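Local coordinates for protein thermostable monoacylglycerol lipase (Bacillus, PDB 4LHE) that probably hydrolyses monoacylglycerols to glycerol and free fatty acids, as a thermostable bacterial lipase of the alpha/beta hydrolase fold, at residues A[88-93]-A[112-117]; A[47-52]-A[82-87]; A[5-10]-A[58-63]. All coordinates share one frame; numbering follows the deposited sequence.

Contact 1 (A[88-93]-A[112-117])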
loop_
_atom_site.group_PDB
_atom_site.type_symbol
_atom_site.label_atom_id
_atom_site.label_comp_id
_atom_site.label_asym_id
_atom_site.label_seq_id
_atom_site.Cartn_x
_atom_site.Cartn_y
_atom_site.Cartn_z
ATOM N N CYS A 88 -10.694 14.281 -11.122
ATOM C CA CYS A 88 -11.210 14.601 -9.793
ATOM C C CYS A 88 -10.587 15.874 -9.277
ATOM O O CYS A 88 -9.466 16.207 -9.646
ATOM C CB CYS A 88 -10.882 13.471 -8.820
ATOM S SG CYS A 88 -11.579 11.869 -9.291
ATOM N N GLN A 89 -11.305 16.583 -8.414
ATOM C CA GLN A 89 -10.734 17.789 -7.831
ATOM C C GLN A 89 -10.379 17.598 -6.369
ATOM O O GLN A 89 -9.869 18.513 -5.724
ATOM C CB GLN A 89 -11.659 18.992 -8.027
ATOM C CG GLN A 89 -13.105 18.679 -7.882
ATOM C CD GLN A 89 -13.842 18.908 -9.180
ATOM O OE1 GLN A 89 -13.253 18.830 -10.264
ATOM N NE2 GLN A 89 -15.138 19.201 -9.083
ATOM N N THR A 90 -10.635 16.396 -5.859
ATOM C CA THR A 90 -10.232 16.020 -4.511
ATOM C C THR A 90 -9.628 14.620 -4.607
ATOM O O THR A 90 -10.187 13.731 -5.268
ATOM C CB THR A 90 -11.455 15.991 -3.572
ATOM O OG1 THR A 90 -12.173 17.231 -3.675
ATOM C CG2 THR A 90 -11.037 15.764 -2.121
ATOM N N ILE A 91 -8.480 14.410 -3.971
ATOM C CA ILE A 91 -7.834 13.107 -4.069
ATOM C C ILE A 91 -7.453 12.594 -2.688
ATOM O O ILE A 91 -6.847 13.320 -1.894
ATOM C CB ILE A 91 -6.601 13.182 -4.982
ATOM C CG1 ILE A 91 -7.037 13.356 -6.448
ATOM C CG2 ILE A 91 -5.760 11.963 -4.826
ATOM C CD1 ILE A 91 -5.890 13.481 -7.425
ATOM N N PHE A 92 -7.844 11.355 -2.391
ATOM C CA PHE A 92 -7.342 10.662 -1.214
ATOM C C PHE A 92 -6.518 9.466 -1.642
ATOM O O PHE A 92 -6.782 8.879 -2.698
ATOM C CB PHE A 92 -8.507 10.137 -0.389
ATOM C CG PHE A 92 -9.360 11.205 0.179
ATOM C CD1 PHE A 92 -8.894 11.992 1.226
ATOM C CD2 PHE A 92 -10.645 11.410 -0.313
ATOM C CE1 PHE A 92 -9.706 12.996 1.770
ATOM C CE2 PHE A 92 -11.450 12.397 0.222
ATOM C CZ PHE A 92 -10.979 13.193 1.262
ATOM N N VAL A 93 -5.541 9.092 -0.822
ATOM C CA VAL A 93 -4.701 7.942 -1.134
ATOM C C VAL A 93 -4.741 6.960 0.047
ATOM O O VAL A 93 -4.738 7.380 1.206
ATOM C CB VAL A 93 -3.254 8.380 -1.482
ATOM C CG1 VAL A 93 -2.426 7.196 -2.006
ATOM C CG2 VAL A 93 -3.283 9.536 -2.533
ATOM N N ASP A 112 -1.267 18.696 -2.592
ATOM C CA ASP A 112 -2.640 18.939 -3.031
ATOM C C ASP A 112 -3.540 17.767 -2.596
ATOM O O ASP A 112 -4.771 17.856 -2.623
ATOM C CB ASP A 112 -2.718 19.153 -4.545
ATOM C CG ASP A 112 -2.334 17.913 -5.331
ATOM O OD1 ASP A 112 -1.161 17.828 -5.764
ATOM O OD2 ASP A 112 -3.199 17.021 -5.519
ATOM N N ILE A 113 -2.912 16.667 -2.195
ATOM C CA ILE A 113 -3.636 15.501 -1.696
ATOM C C ILE A 113 -4.450 15.869 -0.450
ATOM O O ILE A 113 -3.918 16.427 0.514
ATOM C CB ILE A 113 -2.660 14.321 -1.437
ATOM C CG1 ILE A 113 -2.182 13.752 -2.773
ATOM C CG2 ILE A 113 -3.324 13.210 -0.642
ATOM C CD1 ILE A 113 -1.224 12.560 -2.640
ATOM N N CYS A 114 -5.749 15.580 -0.479
ATOM C CA CYS A 114 -6.627 16.020 0.599
ATOM C C CYS A 114 -6.605 15.095 1.820
ATOM O O CYS A 114 -7.184 15.428 2.850
ATOM C CB CYS A 114 -8.052 16.209 0.083
ATOM S SG CYS A 114 -8.241 17.651 -1.027
ATOM N N GLY A 115 -5.932 13.952 1.718
ATOM C CA GLY A 115 -5.839 13.049 2.863
ATOM C C GLY A 115 -5.256 11.687 2.533
ATOM O O GLY A 115 -5.298 11.252 1.378
ATOM N N ILE A 116 -4.714 11.007 3.545
ATOM C CA ILE A 116 -4.141 9.680 3.336
ATOM C C ILE A 116 -4.603 8.650 4.347
ATOM O O ILE A 116 -4.844 8.971 5.517
ATOM C CB ILE A 116 -2.596 9.697 3.307
ATOM C CG1 ILE A 116 -2.019 10.333 4.582
ATOM C CG2 ILE A 116 -2.094 10.402 2.037
ATOM C CD1 ILE A 116 -0.505 10.378 4.579
ATOM N N VAL A 117 -4.729 7.408 3.885
ATOM C CA VAL A 117 -5.109 6.300 4.760
ATOM C C VAL A 117 -4.135 5.110 4.620
ATOM O O VAL A 117 -4.418 4.109 3.939
ATOM C CB VAL A 117 -6.592 5.856 4.530
ATOM C CG1 VAL A 117 -7.005 4.842 5.586
ATOM C CG2 VAL A 117 -7.522 7.059 4.625
#
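Phe92 and Gly115 meet as bump and hollow. With CG anti to its carbonyl carbon (chi1 -65°), the end of the Phe92 ring comes close to the neighbouring strand, and glycine, having no side chain, lets Phe92 CD1 come within 3.6 Å of Gly115 CA. Phe92 CE1 rests 4.0 Å from Cys114 CB. Phe245 meets the same ring from the C-terminal helix 234-247. Cys114 is itself a small knob: Cys114 SG sits 3.5 Å from Thr90 CG2, a methyl whose partner hydroxyl is engaged by Ala249 O. The backbones run parallel here, as strands 90-96 and 115-119 of the central alpha/beta hydrolase sheet, joined through helix 98-109 in a beta-alpha-beta crossover. Val93 takes both its backbone bonds from this neighbour, Val93 N giving to Gly115 O at 3.1 Å and Val93 O receiving from Val117 N at 2.7 Å; Cys114 N reaches Ile91 O at 2.9 Å. On the sheet face carrying Val93 and Ile116, branched chains interlock: Val93 CG2 meets Ile113 CD1 at 3.7 Å, the side chains crossing at about a right angle, while the end of Ile116 leads away from Val93 and its side chain packs on Thr103, Leu104 and Ala107 of helix 98-109.

Contact 2 (A[47-52]-A[82-87])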
loop_
_atom_site.group_PDB
_atom_site.type_symbol
_atom_site.label_atom_id
_atom_site.label_comp_id
_atom_site.label_asym_id
_atom_site.label_seq_id
_atom_site.Cartn_x
_atom_site.Cartn_y
_atom_site.Cartn_z
ATOM N N GLY A 47 -19.805 6.170 -4.448
ATOM C CA GLY A 47 -19.837 7.347 -5.309
ATOM C C GLY A 47 -18.490 7.914 -5.710
ATOM O O GLY A 47 -18.414 8.886 -6.466
ATOM N N TYR A 48 -17.415 7.292 -5.248
ATOM C CA TYR A 48 -16.086 7.810 -5.519
ATOM C C TYR A 48 -15.531 7.309 -6.843
ATOM O O TYR A 48 -15.799 6.191 -7.261
ATOM C CB TYR A 48 -15.145 7.449 -4.364
ATOM C CG TYR A 48 -15.553 8.119 -3.071
ATOM C CD1 TYR A 48 -15.236 9.445 -2.845
ATOM C CD2 TYR A 48 -16.265 7.435 -2.091
ATOM C CE1 TYR A 48 -15.604 10.081 -1.682
ATOM C CE2 TYR A 48 -16.648 8.076 -0.911
ATOM C CZ TYR A 48 -16.310 9.407 -0.728
ATOM O OH TYR A 48 -16.647 10.088 0.424
ATOM N N THR A 49 -14.793 8.173 -7.523
ATOM C CA THR A 49 -13.927 7.729 -8.599
ATOM C C THR A 49 -12.770 6.996 -7.924
ATOM O O THR A 49 -12.229 7.453 -6.911
ATOM C CB THR A 49 -13.458 8.920 -9.422
ATOM O OG1 THR A 49 -14.607 9.488 -10.070
ATOM C CG2 THR A 49 -12.448 8.510 -10.477
ATOM N N VAL A 50 -12.407 5.851 -8.481
ATOM C CA VAL A 50 -11.487 4.940 -7.823
ATOM C C VAL A 50 -10.411 4.509 -8.816
ATOM O O VAL A 50 -10.716 4.209 -9.971
ATOM C CB VAL A 50 -12.282 3.743 -7.290
ATOM C CG1 VAL A 50 -11.466 2.494 -7.307
ATOM C CG2 VAL A 50 -12.817 4.050 -5.884
ATOM N N CYS A 51 -9.154 4.516 -8.384
ATOM C CA CYS A 51 -8.054 4.024 -9.226
ATOM C C CYS A 51 -7.200 3.018 -8.449
ATOM O O CYS A 51 -6.617 3.345 -7.408
ATOM C CB CYS A 51 -7.198 5.195 -9.733
ATOM S SG CYS A 51 -5.653 4.742 -10.603
ATOM N N LEU A 52 -7.122 1.795 -8.961
ATOM C CA LEU A 52 -6.385 0.734 -8.281
ATOM C C LEU A 52 -5.436 0.114 -9.288
ATOM O O LEU A 52 -5.770 -0.888 -9.944
ATOM C CB LEU A 52 -7.347 -0.316 -7.677
ATOM C CG LEU A 52 -6.767 -1.660 -7.190
ATOM C CD1 LEU A 52 -5.491 -1.471 -6.376
ATOM C CD2 LEU A 52 -7.788 -2.431 -6.367
ATOM N N GLY A 82 -2.013 10.627 -11.475
ATOM C CA GLY A 82 -2.234 11.470 -12.636
ATOM C C GLY A 82 -3.568 11.198 -13.312
ATOM O O GLY A 82 -4.273 12.133 -13.738
ATOM N N TRP A 83 -3.915 9.918 -13.414
ATOM C CA TRP A 83 -5.221 9.515 -13.945
ATOM C C TRP A 83 -6.342 10.121 -13.117
ATOM O O TRP A 83 -7.326 10.632 -13.664
ATOM C CB TRP A 83 -5.329 7.990 -13.960
ATOM C CG TRP A 83 -6.590 7.464 -14.575
ATOM C CD1 TRP A 83 -6.809 7.196 -15.891
ATOM C CD2 TRP A 83 -7.800 7.136 -13.888
ATOM N NE1 TRP A 83 -8.083 6.727 -16.068
ATOM C CE2 TRP A 83 -8.716 6.677 -14.853
ATOM C CE3 TRP A 83 -8.202 7.187 -12.543
ATOM C CZ2 TRP A 83 -10.015 6.266 -14.523
ATOM C CZ3 TRP A 83 -9.491 6.782 -12.215
ATOM C CH2 TRP A 83 -10.380 6.320 -13.205
ATOM N N LEU A 84 -6.198 10.071 -11.796
ATOM C CA LEU A 84 -7.202 10.640 -10.892
ATOM C C LEU A 84 -7.261 12.163 -11.003
ATOM O O LEU A 84 -8.352 12.756 -11.044
ATOM C CB LEU A 84 -6.877 10.287 -9.440
ATOM C CG LEU A 84 -7.402 8.970 -8.872
ATOM C CD1 LEU A 84 -7.165 8.938 -7.350
ATOM C CD2 LEU A 84 -8.858 8.808 -9.183
ATOM N N LYS A 85 -6.090 12.797 -11.056
ATOM C CA LYS A 85 -6.038 14.263 -11.086
ATOM C C LYS A 85 -6.721 14.848 -12.329
ATOM O O LYS A 85 -7.260 15.964 -12.289
ATOM C CB LYS A 85 -4.598 14.743 -10.979
ATOM C CG LYS A 85 -4.431 15.898 -10.022
ATOM C CD LYS A 85 -3.048 16.522 -10.171
ATOM C CE LYS A 85 -2.880 17.710 -9.238
ATOM N NZ LYS A 85 -1.645 18.483 -9.563
ATOM N N GLN A 86 -6.733 14.086 -13.420
ATOM C CA GLN A 86 -7.453 14.513 -14.623
ATOM C C GLN A 86 -8.953 14.531 -14.393
ATOM O O GLN A 86 -9.674 15.290 -15.033
ATOM C CB GLN A 86 -7.152 13.581 -15.804
ATOM C CG GLN A 86 -5.754 13.717 -16.403
ATOM C CD GLN A 86 -5.491 12.697 -17.505
ATOM O OE1 GLN A 86 -5.434 11.481 -17.255
ATOM N NE2 GLN A 86 -5.330 13.185 -18.730
ATOM N N ARG A 87 -9.423 13.700 -13.472
ATOM C CA ARG A 87 -10.846 13.390 -13.378
ATOM C C ARG A 87 -11.506 13.896 -12.102
ATOM O O ARG A 87 -12.733 13.955 -12.014
ATOM C CB ARG A 87 -11.049 11.871 -13.507
ATOM C CG ARG A 87 -10.590 11.331 -14.865
ATOM C CD ARG A 87 -10.536 9.813 -14.935
ATOM N NE ARG A 87 -10.335 9.381 -16.322
ATOM C CZ ARG A 87 -9.203 9.561 -17.003
ATOM N NH1 ARG A 87 -8.150 10.135 -16.429
ATOM N NH2 ARG A 87 -9.114 9.145 -18.257
#
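Thr49, Cys51 and Trp83 bury the most surface where strand 49-52 lies under the last turns of helix 70-87. Trp83 carries CG anti to its backbone N (chi1 -176°), which sends the benzo end of the indole down to the strand. Trp83 CE3 is 3.6 Å from Cys51 CB, and Trp83 CZ3 is 3.6 Å from the carbonyl oxygen of Val50. The Cys51 sulfur makes an oblique sulfur-aromatic contact, 4.9 Å from the centroid of the six-membered ring of Trp83 and 47° off its normal. Cysteine is small enough to sit close beside so wide a ring. Thr49 divides its two branches: the methyl CG2 packs 3.8 Å from both Trp83 CZ3 and Leu84 CD2, while its hydroxyl is bonded to Gly19 O and Asn18 N. Leu84 fills in beside the indole, Leu84 CG lying 3.9 Å from Cys51 CB. Arg87 lays its guanidinium face over Trp83 NE1 and gives NH1 to Trp83 O at 2.9 Å, while its NE forms a salt bridge with Glu17. Helix and strand run nearly antiparallel, 167° apart, as expected in the alpha/beta hydrolase fold, where helix 70-87 is the return leg of the beta-alpha-beta crossover from strand 49-52 past strand 21-26 to strand 90-96.

Contact 3 (A[5-10]-A[58-63])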
loop_
_atom_site.group_PDB
_atom_site.type_symbol
_atom_site.label_atom_id
_atom_site.label_comp_id
_atom_site.label_asym_id
_atom_site.label_seq_id
_atom_site.Cartn_x
_atom_site.Cartn_y
_atom_site.Cartn_z
ATOM N N TYR A 5 6.058 -11.406 -18.641
ATOM C CA TYR A 5 5.010 -12.371 -18.308
ATOM C C TYR A 5 3.625 -11.726 -18.252
ATOM O O TYR A 5 3.517 -10.527 -18.013
ATOM C CB TYR A 5 5.338 -13.037 -16.966
ATOM C CG TYR A 5 6.571 -13.900 -17.012
ATOM C CD1 TYR A 5 7.826 -13.368 -16.746
ATOM C CD2 TYR A 5 6.478 -15.253 -17.325
ATOM C CE1 TYR A 5 8.965 -14.164 -16.792
ATOM C CE2 TYR A 5 7.604 -16.055 -17.380
ATOM C CZ TYR A 5 8.844 -15.507 -17.112
ATOM O OH TYR A 5 9.961 -16.311 -17.158
ATOM N N PRO A 6 2.560 -12.524 -18.461
ATOM C CA PRO A 6 1.198 -11.979 -18.493
ATOM C C PRO A 6 0.569 -11.811 -17.090
ATOM O O PRO A 6 1.035 -12.413 -16.123
ATOM C CB PRO A 6 0.439 -13.040 -19.286
ATOM C CG PRO A 6 1.113 -14.323 -18.901
ATOM C CD PRO A 6 2.572 -13.984 -18.690
ATOM N N VAL A 7 -0.487 -11.006 -16.990
ATOM C CA VAL A 7 -1.114 -10.710 -15.694
ATOM C C VAL A 7 -1.913 -11.897 -15.157
ATOM O O VAL A 7 -2.731 -12.467 -15.870
ATOM C CB VAL A 7 -2.044 -9.473 -15.790
ATOM C CG1 VAL A 7 -2.722 -9.193 -14.459
ATOM C CG2 VAL A 7 -1.256 -8.241 -16.236
ATOM N N LEU A 8 -1.680 -12.250 -13.892
ATOM C CA LEU A 8 -2.399 -13.344 -13.233
ATOM C C LEU A 8 -3.872 -13.018 -13.180
ATOM O O LEU A 8 -4.252 -11.847 -13.060
ATOM C CB LEU A 8 -1.883 -13.542 -11.797
ATOM C CG LEU A 8 -0.878 -14.665 -11.507
ATOM C CD1 LEU A 8 -0.191 -15.109 -12.777
ATOM C CD2 LEU A 8 0.156 -14.241 -10.468
ATOM N N SER A 9 -4.704 -14.055 -13.240
ATOM C CA SER A 9 -6.140 -13.885 -13.097
ATOM C C SER A 9 -6.432 -13.403 -11.666
ATOM O O SER A 9 -6.015 -14.036 -10.696
ATOM C CB SER A 9 -6.851 -15.215 -13.379
ATOM O OG SER A 9 -8.256 -15.027 -13.440
ATOM N N GLY A 10 -7.124 -12.273 -11.539
ATOM C CA GLY A 10 -7.453 -11.720 -10.235
ATOM C C GLY A 10 -6.577 -10.532 -9.883
ATOM O O GLY A 10 -6.847 -9.793 -8.923
ATOM N N HIS A 58 4.463 -6.587 -10.577
ATOM C CA HIS A 58 3.568 -7.287 -9.666
ATOM C C HIS A 58 2.418 -7.954 -10.420
ATOM O O HIS A 58 1.983 -7.471 -11.481
ATOM C CB HIS A 58 3.030 -6.318 -8.607
ATOM C CG HIS A 58 4.088 -5.801 -7.689
ATOM N ND1 HIS A 58 5.072 -4.936 -8.106
ATOM C CD2 HIS A 58 4.342 -6.054 -6.379
ATOM C CE1 HIS A 58 5.875 -4.656 -7.095
ATOM N NE2 HIS A 58 5.449 -5.322 -6.033
ATOM N N GLY A 59 1.932 -9.071 -9.886
ATOM C CA GLY A 59 0.802 -9.742 -10.511
ATOM C C GLY A 59 1.135 -10.432 -11.821
ATOM O O GLY A 59 0.244 -10.730 -12.607
ATOM N N THR A 60 2.421 -10.674 -12.060
ATOM C CA THR A 60 2.845 -11.444 -13.230
ATOM C C THR A 60 3.695 -12.646 -12.797
ATOM O O THR A 60 3.182 -13.760 -12.655
ATOM C CB THR A 60 3.607 -10.571 -14.255
ATOM O OG1 THR A 60 4.734 -9.945 -13.624
ATOM C CG2 THR A 60 2.688 -9.490 -14.802
ATOM N N HIS A 61 4.978 -12.401 -12.553
ATOM C CA HIS A 61 5.946 -13.455 -12.224
ATOM C C HIS A 61 7.079 -12.796 -11.426
ATOM O O HIS A 61 7.307 -11.596 -11.572
ATOM C CB HIS A 61 6.458 -14.080 -13.530
ATOM C CG HIS A 61 7.334 -15.279 -13.343
ATOM N ND1 HIS A 61 8.614 -15.196 -12.835
ATOM C CD2 HIS A 61 7.128 -16.590 -13.628
ATOM C CE1 HIS A 61 9.151 -16.404 -12.796
ATOM N NE2 HIS A 61 8.270 -17.266 -13.274
ATOM N N TYR A 62 7.767 -13.533 -10.555
ATOM C CA TYR A 62 8.779 -12.882 -9.719
ATOM C C TYR A 62 10.024 -12.404 -10.485
ATOM O O TYR A 62 10.771 -11.555 -9.997
ATOM C CB TYR A 62 9.165 -13.733 -8.498
ATOM C CG TYR A 62 9.645 -15.132 -8.814
ATOM C CD1 TYR A 62 10.862 -15.342 -9.446
ATOM C CD2 TYR A 62 8.891 -16.245 -8.451
ATOM C CE1 TYR A 62 11.307 -16.609 -9.722
ATOM C CE2 TYR A 62 9.329 -17.520 -8.727
ATOM C CZ TYR A 62 10.539 -17.696 -9.366
ATOM O OH TYR A 62 10.997 -18.962 -9.646
ATOM N N GLU A 63 10.237 -12.937 -11.687
ATOM C CA GLU A 63 11.352 -12.498 -12.531
ATOM C C GLU A 63 11.123 -11.089 -13.071
ATOM O O GLU A 63 12.058 -10.290 -13.157
ATOM C CB GLU A 63 11.554 -13.469 -13.689
ATOM C CG GLU A 63 12.391 -14.683 -13.339
ATOM C CD GLU A 63 12.232 -15.767 -14.370
ATOM O OE1 GLU A 63 11.125 -15.859 -14.939
ATOM O OE2 GLU A 63 13.204 -16.510 -14.623
#
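At the start of helix 62-67, where His61 is the N-cap residue, Tyr5 of the N-terminal arm lays its ring over the His61 imidazole. The two form a face-to-face stack, centroids 4.2 Å apart and planes at 15°, and His61 CB adds a CH-pi contact over the same Tyr5 ring, 3.8 Å from its centroid. His61 carries CG anti to the backbone N (chi1 -173°), which brings His61 ND1, accepting in the ring plane, to Glu63 N at 3.0 Å. This nearly straight capping bond fixes the rotation of the imidazole against which Tyr5 lies. Beyond the stack, the Tyr5 hydroxyl gives a weak bond to Glu63 OE1, the carboxylate tilted 31° from the phenol ring. Farther along the arm, Leu8 N donates to Gly59 O at 2.8 Å; Gly59 suits this turn because its phi is positive. Thr60 puts its methyl CG2 3.5 Å from Tyr5 O, while its hydroxyl bonds Asp64, which also receives Tyr5 N. Because ND1 acts as acceptor, His61 is probably neutral, with its proton on NE2, and the arm is held to this helix start by one strong backbone bond and a stacked histidine that itself caps the helix.

How the contacts relate
Contacts 1 and 2 adjoin, their centres 10 Å apart, since helix 70-87 leads directly into strand 90-96 and both reach the same central sheet. They meet where Cys88 SG packs 3.5 Å from Thr49 CB and where Ile91 CD1 lies 3.9 Å from Leu84 CB, so one hydrophobic layer runs between them. Contact 3 stands apart, about 24 Å from contact 2 and 29 Å from contact 1 between centres, although segments 47-52 and 58-63 are close in sequence. Strand 90-96 of contact 1 runs on toward Ser97, the likely nucleophile on a GxSxG elbow, which with His226 and Asp196 has the geometry of a catalytic triad.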